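Local coordinates for iron-regulated outer membrane protein (Neisseria meningitidis, PDB 4B7O) that imports iron across the outer membrane as a TonB-dependent transporter, possibly taking it up as a siderophore complex, at residues A[245-250]-A[274-279]; A[387-392]-A[438-443]; A[550-555]-A[595-600]. One frame throughout, in Å; residues are numbered along the deposited sequence.

Contact 1. Residues A[245-250]-A[274-279]; sequences ALDKRS and QHRGIR
Asp247 to Arg249 pair with Arg276 to Gln274 as antiparallel strands, at the open end of the hairpin of strands 246-259 and 264-276. Two hydrogen-bonded pairs hold the backbone. Asp247 N gives to Arg276 O at 2.8 Å, and Arg276 N returns a bond to Asp247 O. Arg249 N bonds Gln274 O, and Gln274 N bonds Arg249 O. Lys248 and His275 form the non-hydrogen-bonded pair between them, and Lys248 CG makes a CH-pi contact 4.2 Å from the His275 ring centroid. This face looks into the lumen of the TonB-dependent barrel. Lys248 NZ bonds Asn101 and pairs with Glu223, while the His275 ring meets Phe137. Asn101 and Phe137 belong to the plug domain.

The other face carries Asp247, Arg249, Gln274 and Arg276. The guanidiniums of Arg249 and Arg276 lie stacked, centres 3.5 Å apart and planes at 29°. The Arg276 chain bends twice, at chi2 (-128°) and chi3 (-98°), which brings its guanidinium over that of Arg249. Asp247 OD1 lies in plane at the edge of the Arg249 guanidinium and makes a salt bridge to Arg220. The Asp247 charge probably eases the approach of the two cations. Past the strand pairing, Arg279 crosses Leu246 at about a right angle. Leu246 CD2 is 3.6 Å from Arg279 CD, and Leu246 CD1 sits 4.0 Å above the Arg279 guanidinium, over its centre. The same guanidinium reaches Asn101 O and Glu283.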
loop_
_atom_site.group_PDB
_atom_site.type_symbol
_atom_site.label_atom_id
_atom_site.label_comp_id
_atom_site.label_asym_id
_atom_site.label_seq_id
_atom_site.Cartn_x
_atom_site.Cartn_y
_atom_site.Cartn_z
ATOM N N ALA A 245 -7.324 -13.345 -14.529
ATOM C CA ALA A 245 -8.746 -13.273 -14.099
ATOM C C ALA A 245 -8.850 -13.386 -12.603
ATOM O O ALA A 245 -8.187 -14.224 -11.987
ATOM C CB ALA A 245 -9.583 -14.407 -14.750
ATOM N N LEU A 246 -9.670 -12.552 -11.987
ATOM C CA LEU A 246 -9.911 -12.701 -10.564
ATOM C C LEU A 246 -11.323 -12.431 -10.232
ATOM O O LEU A 246 -11.897 -11.441 -10.698
ATOM C CB LEU A 246 -9.046 -11.738 -9.769
ATOM C CG LEU A 246 -7.593 -12.217 -9.556
ATOM C CD1 LEU A 246 -6.817 -11.128 -8.813
ATOM C CD2 LEU A 246 -7.483 -13.559 -8.821
ATOM N N ASP A 247 -11.893 -13.309 -9.423
ATOM C CA ASP A 247 -13.164 -13.028 -8.849
ATOM C C ASP A 247 -12.964 -12.447 -7.452
ATOM O O ASP A 247 -12.719 -13.187 -6.507
ATOM C CB ASP A 247 -14.044 -14.263 -8.757
ATOM C CG ASP A 247 -15.455 -13.904 -8.323
ATOM O OD1 ASP A 247 -15.934 -12.800 -8.623
ATOM O OD2 ASP A 247 -16.114 -14.681 -7.675
ATOM N N LYS A 248 -13.102 -11.133 -7.330
ATOM C CA LYS A 248 -12.851 -10.387 -6.079
ATOM C C LYS A 248 -14.128 -10.166 -5.317
ATOM O O LYS A 248 -15.116 -9.672 -5.857
ATOM C CB LYS A 248 -12.283 -9.029 -6.427
ATOM C CG LYS A 248 -10.944 -9.140 -7.148
ATOM C CD LYS A 248 -10.636 -7.807 -7.787
ATOM C CE LYS A 248 -9.245 -7.778 -8.337
ATOM N NZ LYS A 248 -9.151 -6.709 -9.362
ATOM N N ARG A 249 -14.130 -10.538 -4.059
ATOM C CA ARG A 249 -15.273 -10.263 -3.209
ATOM C C ARG A 249 -14.853 -9.529 -1.959
ATOM O O ARG A 249 -13.838 -9.854 -1.346
ATOM C CB ARG A 249 -15.942 -11.555 -2.818
ATOM C CG ARG A 249 -16.610 -12.133 -4.032
ATOM C CD ARG A 249 -16.976 -13.575 -3.847
ATOM N NE ARG A 249 -17.155 -14.185 -5.155
ATOM C CZ ARG A 249 -17.562 -15.433 -5.279
ATOM N NH1 ARG A 249 -17.838 -16.133 -4.178
ATOM N NH2 ARG A 249 -17.696 -15.971 -6.471
ATOM N N SER A 250 -15.621 -8.535 -1.580
ATOM C CA SER A 250 -15.354 -7.890 -0.339
ATOM C C SER A 250 -16.649 -7.605 0.353
ATOM O O SER A 250 -17.656 -7.362 -0.306
ATOM C CB SER A 250 -14.553 -6.617 -0.565
ATOM O OG SER A 250 -15.262 -5.719 -1.389
ATOM N N GLN A 274 -11.357 -10.621 -0.733
ATOM C CA GLN A 274 -10.925 -11.916 -1.187
ATOM C C GLN A 274 -10.769 -12.011 -2.690
ATOM O O GLN A 274 -11.639 -11.555 -3.417
ATOM C CB GLN A 274 -11.888 -12.972 -0.715
ATOM C CG GLN A 274 -11.500 -14.350 -1.201
ATOM C CD GLN A 274 -12.296 -15.428 -0.481
ATOM O OE1 GLN A 274 -13.396 -15.748 -0.869
ATOM N NE2 GLN A 274 -11.738 -15.971 0.558
ATOM N N HIS A 275 -9.636 -12.513 -3.149
ATOM C CA HIS A 275 -9.425 -12.760 -4.572
ATOM C C HIS A 275 -9.441 -14.242 -4.823
ATOM O O HIS A 275 -8.769 -14.983 -4.113
ATOM C CB HIS A 275 -8.049 -12.297 -5.012
ATOM C CG HIS A 275 -7.826 -10.840 -4.832
ATOM N ND1 HIS A 275 -6.715 -10.242 -5.250
ATOM C CD2 HIS A 275 -8.620 -9.847 -4.255
ATOM C CE1 HIS A 275 -6.771 -8.948 -4.970
ATOM N NE2 HIS A 275 -7.935 -8.704 -4.356
ATOM N N ARG A 276 -10.164 -14.680 -5.853
ATOM C CA ARG A 276 -10.141 -16.084 -6.210
ATOM C C ARG A 276 -10.035 -16.299 -7.709
ATOM O O ARG A 276 -10.623 -15.582 -8.500
ATOM C CB ARG A 276 -11.312 -16.833 -5.579
ATOM C CG ARG A 276 -12.658 -16.263 -5.898
ATOM C CD ARG A 276 -13.485 -16.019 -4.654
ATOM N NE ARG A 276 -14.405 -17.129 -4.471
ATOM C CZ ARG A 276 -15.173 -17.297 -3.404
ATOM N NH1 ARG A 276 -15.179 -16.397 -2.427
ATOM N NH2 ARG A 276 -15.960 -18.357 -3.330
ATOM N N GLY A 277 -9.242 -17.271 -8.106
ATOM C CA GLY A 277 -9.141 -17.634 -9.503
ATOM C C GLY A 277 -8.004 -18.586 -9.783
ATOM O O GLY A 277 -7.372 -19.087 -8.860
ATOM N N ILE A 278 -7.773 -18.864 -11.067
ATOM C CA ILE A 278 -6.694 -19.723 -11.502
ATOM C C ILE A 278 -5.485 -18.812 -11.709
ATOM O O ILE A 278 -5.456 -18.029 -12.627
ATOM C CB ILE A 278 -7.064 -20.458 -12.840
ATOM C CG1 ILE A 278 -8.414 -21.191 -12.732
ATOM C CG2 ILE A 278 -5.969 -21.412 -13.302
ATOM C CD1 ILE A 278 -8.697 -21.655 -11.332
ATOM N N ARG A 279 -4.487 -18.976 -10.851
ATOM C CA ARG A 279 -3.374 -18.068 -10.733
ATOM C C ARG A 279 -2.058 -18.818 -10.715
ATOM O O ARG A 279 -1.943 -19.824 -9.999
ATOM C CB ARG A 279 -3.490 -17.245 -9.438
ATOM C CG ARG A 279 -4.735 -16.374 -9.360
ATOM C CD ARG A 279 -4.615 -15.126 -10.226
ATOM N NE ARG A 279 -3.872 -14.065 -9.556
ATOM C CZ ARG A 279 -3.480 -12.941 -10.149
ATOM N NH1 ARG A 279 -3.759 -12.706 -11.421
ATOM N NH2 ARG A 279 -2.807 -12.036 -9.460
#

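Contact 2. Residues A[387-392]-A[438-443]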
loop_
_atom_site.group_PDB
_atom_site.type_symbol
_atom_site.label_atom_id
_atom_site.label_comp_id
_atom_site.label_asym_id
_atom_site.label_seq_id
_atom_site.Cartn_x
_atom_site.Cartn_y
_atom_site.Cartn_z
ATOM N N GLN A 387 3.028 -10.084 15.026
ATOM C CA GLN A 387 2.832 -10.909 13.859
ATOM C C GLN A 387 3.166 -12.365 14.016
ATOM O O GLN A 387 4.211 -12.687 14.572
ATOM C CB GLN A 387 3.671 -10.375 12.711
ATOM C CG GLN A 387 2.893 -9.366 11.915
ATOM C CD GLN A 387 3.795 -8.472 11.142
ATOM O OE1 GLN A 387 4.533 -7.668 11.724
ATOM N NE2 GLN A 387 3.756 -8.604 9.827
ATOM N N GLU A 388 2.349 -13.239 13.426
ATOM C CA GLU A 388 2.672 -14.685 13.431
ATOM C C GLU A 388 2.347 -15.315 12.106
ATOM O O GLU A 388 1.195 -15.209 11.648
ATOM C CB GLU A 388 1.911 -15.442 14.535
ATOM C CG GLU A 388 2.400 -16.883 14.720
ATOM C CD GLU A 388 1.717 -17.722 15.855
ATOM O OE1 GLU A 388 0.860 -17.205 16.643
ATOM O OE2 GLU A 388 2.038 -18.947 15.949
ATOM N N ILE A 389 3.350 -15.953 11.495
ATOM C CA ILE A 389 3.200 -16.655 10.241
ATOM C C ILE A 389 2.960 -18.135 10.636
ATOM O O ILE A 389 3.701 -18.660 11.432
ATOM C CB ILE A 389 4.501 -16.549 9.434
ATOM C CG1 ILE A 389 4.716 -15.159 8.850
ATOM C CG2 ILE A 389 4.526 -17.489 8.296
ATOM C CD1 ILE A 389 5.887 -15.005 7.869
ATOM N N LYS A 390 1.917 -18.784 10.099
ATOM C CA LYS A 390 1.505 -20.170 10.473
ATOM C C LYS A 390 1.238 -20.926 9.231
ATOM O O LYS A 390 0.153 -20.785 8.671
ATOM C CB LYS A 390 0.190 -20.163 11.259
ATOM C CG LYS A 390 0.068 -18.967 12.174
ATOM C CD LYS A 390 -1.349 -18.766 12.663
ATOM C CE LYS A 390 -1.306 -17.734 13.757
ATOM N NZ LYS A 390 -2.563 -17.724 14.525
ATOM N N PRO A 391 2.228 -21.664 8.727
ATOM C CA PRO A 391 2.040 -22.492 7.546
ATOM C C PRO A 391 1.265 -23.796 7.890
ATOM O O PRO A 391 1.072 -24.099 9.065
ATOM C CB PRO A 391 3.459 -22.791 7.115
ATOM C CG PRO A 391 4.269 -22.715 8.372
ATOM C CD PRO A 391 3.547 -21.857 9.342
ATOM N N GLN A 392 0.794 -24.546 6.892
ATOM C CA GLN A 392 -0.019 -25.731 7.172
ATOM C C GLN A 392 0.751 -26.788 7.948
ATOM O O GLN A 392 0.243 -27.365 8.910
ATOM C CB GLN A 392 -0.508 -26.324 5.864
ATOM C CG GLN A 392 -1.529 -27.440 6.016
ATOM C CD GLN A 392 -2.390 -27.531 4.775
ATOM O OE1 GLN A 392 -3.354 -26.753 4.626
ATOM N NE2 GLN A 392 -2.039 -28.461 3.856
ATOM N N SER A 438 9.343 -23.976 14.330
ATOM C CA SER A 438 8.042 -23.487 14.790
ATOM C C SER A 438 7.620 -22.193 14.018
ATOM O O SER A 438 8.310 -21.716 13.078
ATOM C CB SER A 438 8.059 -23.277 16.304
ATOM O OG SER A 438 9.141 -22.459 16.631
ATOM N N ASN A 439 6.477 -21.643 14.406
ATOM C CA ASN A 439 5.935 -20.467 13.766
ATOM C C ASN A 439 6.724 -19.199 14.078
ATOM O O ASN A 439 6.779 -18.770 15.243
ATOM C CB ASN A 439 4.528 -20.270 14.263
ATOM C CG ASN A 439 3.581 -21.232 13.634
ATOM O OD1 ASN A 439 3.996 -22.050 12.808
ATOM N ND2 ASN A 439 2.308 -21.116 13.960
ATOM N N PRO A 440 7.268 -18.558 13.043
ATOM C CA PRO A 440 8.014 -17.316 13.194
ATOM C C PRO A 440 7.096 -16.240 13.670
ATOM O O PRO A 440 5.903 -16.257 13.322
ATOM C CB PRO A 440 8.492 -17.010 11.786
ATOM C CG PRO A 440 8.269 -18.284 11.012
ATOM C CD PRO A 440 7.036 -18.864 11.635
ATOM N N THR A 441 7.612 -15.372 14.542
ATOM C CA THR A 441 6.837 -14.238 15.018
ATOM C C THR A 441 7.682 -12.944 15.146
ATOM O O THR A 441 8.911 -12.964 15.074
ATOM C CB THR A 441 6.196 -14.524 16.378
ATOM O OG1 THR A 441 7.221 -14.514 17.354
ATOM C CG2 THR A 441 5.499 -15.864 16.405
ATOM N N LYS A 442 7.005 -11.825 15.368
ATOM C CA LYS A 442 7.684 -10.524 15.476
ATOM C C LYS A 442 6.802 -9.631 16.286
ATOM O O LYS A 442 5.605 -9.509 15.992
ATOM C CB LYS A 442 7.955 -9.892 14.123
ATOM C CG LYS A 442 8.865 -8.674 14.250
ATOM C CD LYS A 442 9.337 -8.194 12.897
ATOM C CE LYS A 442 8.353 -7.189 12.333
ATOM N NZ LYS A 442 8.852 -6.749 11.002
ATOM N N THR A 443 7.359 -9.087 17.363
ATOM C CA THR A 443 6.651 -8.086 18.158
ATOM C C THR A 443 7.308 -6.719 17.902
ATOM O O THR A 443 8.524 -6.624 17.901
ATOM C CB THR A 443 6.770 -8.417 19.647
ATOM O OG1 THR A 443 6.213 -9.708 19.871
ATOM C CG2 THR A 443 6.047 -7.403 20.507
#
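Glu388 has CG anti to its backbone N (chi1 -170°) and stays extended beyond it, while Asn439 turns CG to lie beside its own N (chi1 -76°). These torsions bring carboxylate and amide together at the loop end of the pairing between strands 376-391 and 441-455 of the TonB-dependent barrel, Asn439 standing just before the second strand. The chain between the strands is a long excursion that includes helix 423-434, as expected of an extracellular loop. Asn439 ND2 gives a hydrogen bond to Glu388 OE2 at 3.0 Å. The acceptor lies in the amide plane. The donor meets OE2 on its anti side and out of the carboxylate plane, with the two flat groups 65° apart.

Behind this bond the strands are antiparallel. Gln387 and Lys442 form a hydrogen-bonded pair, with Gln387 N bonded to Lys442 O at 2.8 Å and Lys442 N bonded back to Gln387 O. Glu388 and Thr441 come next as a non-hydrogen-bonded pair. Their side chains run side by side, Glu388 CG 3.7 Å from Thr441 CG2. Lys442 points to the lumen side, where NZ bonds Pro511 O and makes a salt bridge to Asp127 of the plug.

The ladder thins at Pro440. Ile389 N still reaches Pro440 O at 3.2 Å, but the proline has no N-H to return. Pro440 CD instead lies 3.3 Å from Ile389 O. Asn439 OD1 lies 3.5 Å from Pro391 CD. Asn439 ND2 also touches Lys390, with CB and CG of that lysine each 3.6 Å away.

Contact 3. Residues A[550-555]-A[595-600]; sequences TFAANG and GASYRT
Thr550 to Asn554 and Arg599 to Gly595 join neighbouring strands of the beta-barrel, 551-567 and 578-600. The short turns at 548-550 and 601-602 fit the periplasmic end of a TonB-dependent barrel. The strands are antiparallel, at 174°, and five backbone hydrogen bonds link them. Ala552 and Ser597 exchange two, as do Asn554 and Gly595. The fifth runs from Arg599 N to Thr550 O at 2.8 Å. Between these pairs Ala553 and Ala596 come close, with CA atoms 3.9 Å apart and CB atoms 4.1 Å apart.

The side chains of Phe551 and Tyr598 share a face with these alanines. Phe551 CZ is 4.2 Å from Ala596 CB. Thr550 lies alongside Tyr598, its CG2 3.5 Å from CE1 of the ring. With chi1 at -84°, OG1 lies beside the Thr550 N and CG2 is the branch turned to the ring. The opposite face carries Ala552, Asn554 and Ser597, with Ala552 CB 3.5 Å from Ser597 OG.

One face is therefore apolar and aromatic and the other small and more polar. This split is consistent with the Phe551 and Tyr598 face looking to lipid near the membrane boundary, in a wall joined mainly by backbone bonds.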
loop_
_atom_site.group_PDB
_atom_site.type_symbol
_atom_site.label_atom_id
_atom_site.label_comp_id
_atom_site.label_asym_id
_atom_site.label_seq_id
_atom_site.Cartn_x
_atom_site.Cartn_y
_atom_site.Cartn_z
ATOM N N THR A 550 -8.544 29.539 -6.643
ATOM C CA THR A 550 -8.623 29.390 -8.089
ATOM C C THR A 550 -7.413 28.598 -8.573
ATOM O O THR A 550 -7.530 27.551 -9.233
ATOM C CB THR A 550 -8.559 30.766 -8.789
ATOM O OG1 THR A 550 -9.871 31.335 -8.796
ATOM C CG2 THR A 550 -8.096 30.651 -10.249
ATOM N N PHE A 551 -6.237 29.123 -8.276
ATOM C CA PHE A 551 -5.017 28.483 -8.675
ATOM C C PHE A 551 -4.477 27.873 -7.404
ATOM O O PHE A 551 -4.649 28.447 -6.324
ATOM C CB PHE A 551 -4.067 29.489 -9.324
ATOM C CG PHE A 551 -2.787 28.880 -9.810
ATOM C CD1 PHE A 551 -2.769 28.016 -10.907
ATOM C CD2 PHE A 551 -1.590 29.138 -9.172
ATOM C CE1 PHE A 551 -1.576 27.404 -11.346
ATOM C CE2 PHE A 551 -0.385 28.535 -9.614
ATOM C CZ PHE A 551 -0.379 27.657 -10.694
ATOM N N ALA A 552 -3.938 26.659 -7.520
ATOM C CA ALA A 552 -3.265 25.969 -6.417
ATOM C C ALA A 552 -1.955 25.319 -6.927
ATOM O O ALA A 552 -1.838 24.959 -8.107
ATOM C CB ALA A 552 -4.181 24.906 -5.813
ATOM N N ALA A 553 -0.967 25.168 -6.053
ATOM C CA ALA A 553 0.254 24.495 -6.466
ATOM C C ALA A 553 0.916 23.928 -5.233
ATOM O O ALA A 553 0.571 24.315 -4.121
ATOM C CB ALA A 553 1.215 25.416 -7.276
ATOM N N ASN A 554 1.845 22.999 -5.425
ATOM C CA ASN A 554 2.647 22.534 -4.315
ATOM C C ASN A 554 3.848 21.819 -4.877
ATOM O O ASN A 554 3.826 21.425 -6.040
ATOM C CB ASN A 554 1.838 21.620 -3.400
ATOM C CG ASN A 554 1.138 20.551 -4.167
ATOM O OD1 ASN A 554 1.724 19.532 -4.462
ATOM N ND2 ASN A 554 -0.132 20.782 -4.505
ATOM N N GLY A 555 4.867 21.655 -4.038
ATOM C CA GLY A 555 6.088 21.018 -4.421
ATOM C C GLY A 555 6.809 20.478 -3.193
ATOM O O GLY A 555 6.501 20.857 -2.077
ATOM N N GLY A 595 2.905 19.822 -8.172
ATOM C CA GLY A 595 1.528 19.665 -8.587
ATOM C C GLY A 595 0.967 21.059 -8.679
ATOM O O GLY A 595 1.351 21.911 -7.897
ATOM N N ALA A 596 0.086 21.312 -9.638
ATOM C CA ALA A 596 -0.560 22.602 -9.755
ATOM C C ALA A 596 -1.996 22.344 -10.217
ATOM O O ALA A 596 -2.278 21.302 -10.808
ATOM C CB ALA A 596 0.199 23.473 -10.751
ATOM N N SER A 597 -2.899 23.279 -9.975
ATOM C CA SER A 597 -4.256 23.137 -10.481
ATOM C C SER A 597 -4.987 24.441 -10.639
ATOM O O SER A 597 -4.624 25.446 -10.008
ATOM C CB SER A 597 -5.071 22.210 -9.603
ATOM O OG SER A 597 -5.025 22.638 -8.288
ATOM N N TYR A 598 -6.027 24.422 -11.477
ATOM C CA TYR A 598 -6.751 25.614 -11.824
ATOM C C TYR A 598 -8.230 25.331 -11.795
ATOM O O TYR A 598 -8.698 24.340 -12.337
ATOM C CB TYR A 598 -6.306 26.099 -13.187
ATOM C CG TYR A 598 -7.042 27.324 -13.680
ATOM C CD1 TYR A 598 -6.842 28.587 -13.094
ATOM C CD2 TYR A 598 -7.892 27.242 -14.779
ATOM C CE1 TYR A 598 -7.493 29.721 -13.574
ATOM C CE2 TYR A 598 -8.544 28.371 -15.265
ATOM C CZ TYR A 598 -8.341 29.601 -14.656
ATOM O OH TYR A 598 -9.012 30.682 -15.140
ATOM N N ARG A 599 -8.987 26.182 -11.141
ATOM C CA ARG A 599 -10.417 25.982 -11.120
ATOM C C ARG A 599 -11.188 27.253 -11.369
ATOM O O ARG A 599 -11.065 28.185 -10.586
ATOM C CB ARG A 599 -10.819 25.476 -9.758
ATOM C CG ARG A 599 -10.221 24.151 -9.393
ATOM C CD ARG A 599 -11.278 23.434 -8.597
ATOM N NE ARG A 599 -12.536 23.441 -9.343
ATOM C CZ ARG A 599 -13.741 23.164 -8.834
ATOM N NH1 ARG A 599 -13.892 22.861 -7.544
ATOM N NH2 ARG A 599 -14.806 23.191 -9.629
ATOM N N THR A 600 -12.010 27.279 -12.414
ATOM C CA THR A 600 -12.981 28.349 -12.603
ATOM C C THR A 600 -14.240 27.818 -13.240
ATOM O O THR A 600 -14.167 27.283 -14.344
ATOM C CB THR A 600 -12.447 29.491 -13.520
ATOM O OG1 THR A 600 -13.548 30.123 -14.178
ATOM C CG2 THR A 600 -11.552 29.006 -14.639
#

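In the fold
All three contacts are antiparallel strand pairings in the barrel wall. Contacts 1 and 2 appear to lie toward the extracellular side, with centres 25 Å apart and nearest atoms about 14 Å apart. Both send charged side chains inward to the plug, contact 1 to Asn101 and contact 2 to Asp127. Contact 3 appears to lie at the periplasmic end. Its centre is 39 Å from that of contact 1 and 48 Å from that of contact 2, and contacts 2 and 3 fall on opposite sides of the chain's centre. No contact touches another. The structure is the apoprotein, so no bound iron relates them to a substrate site.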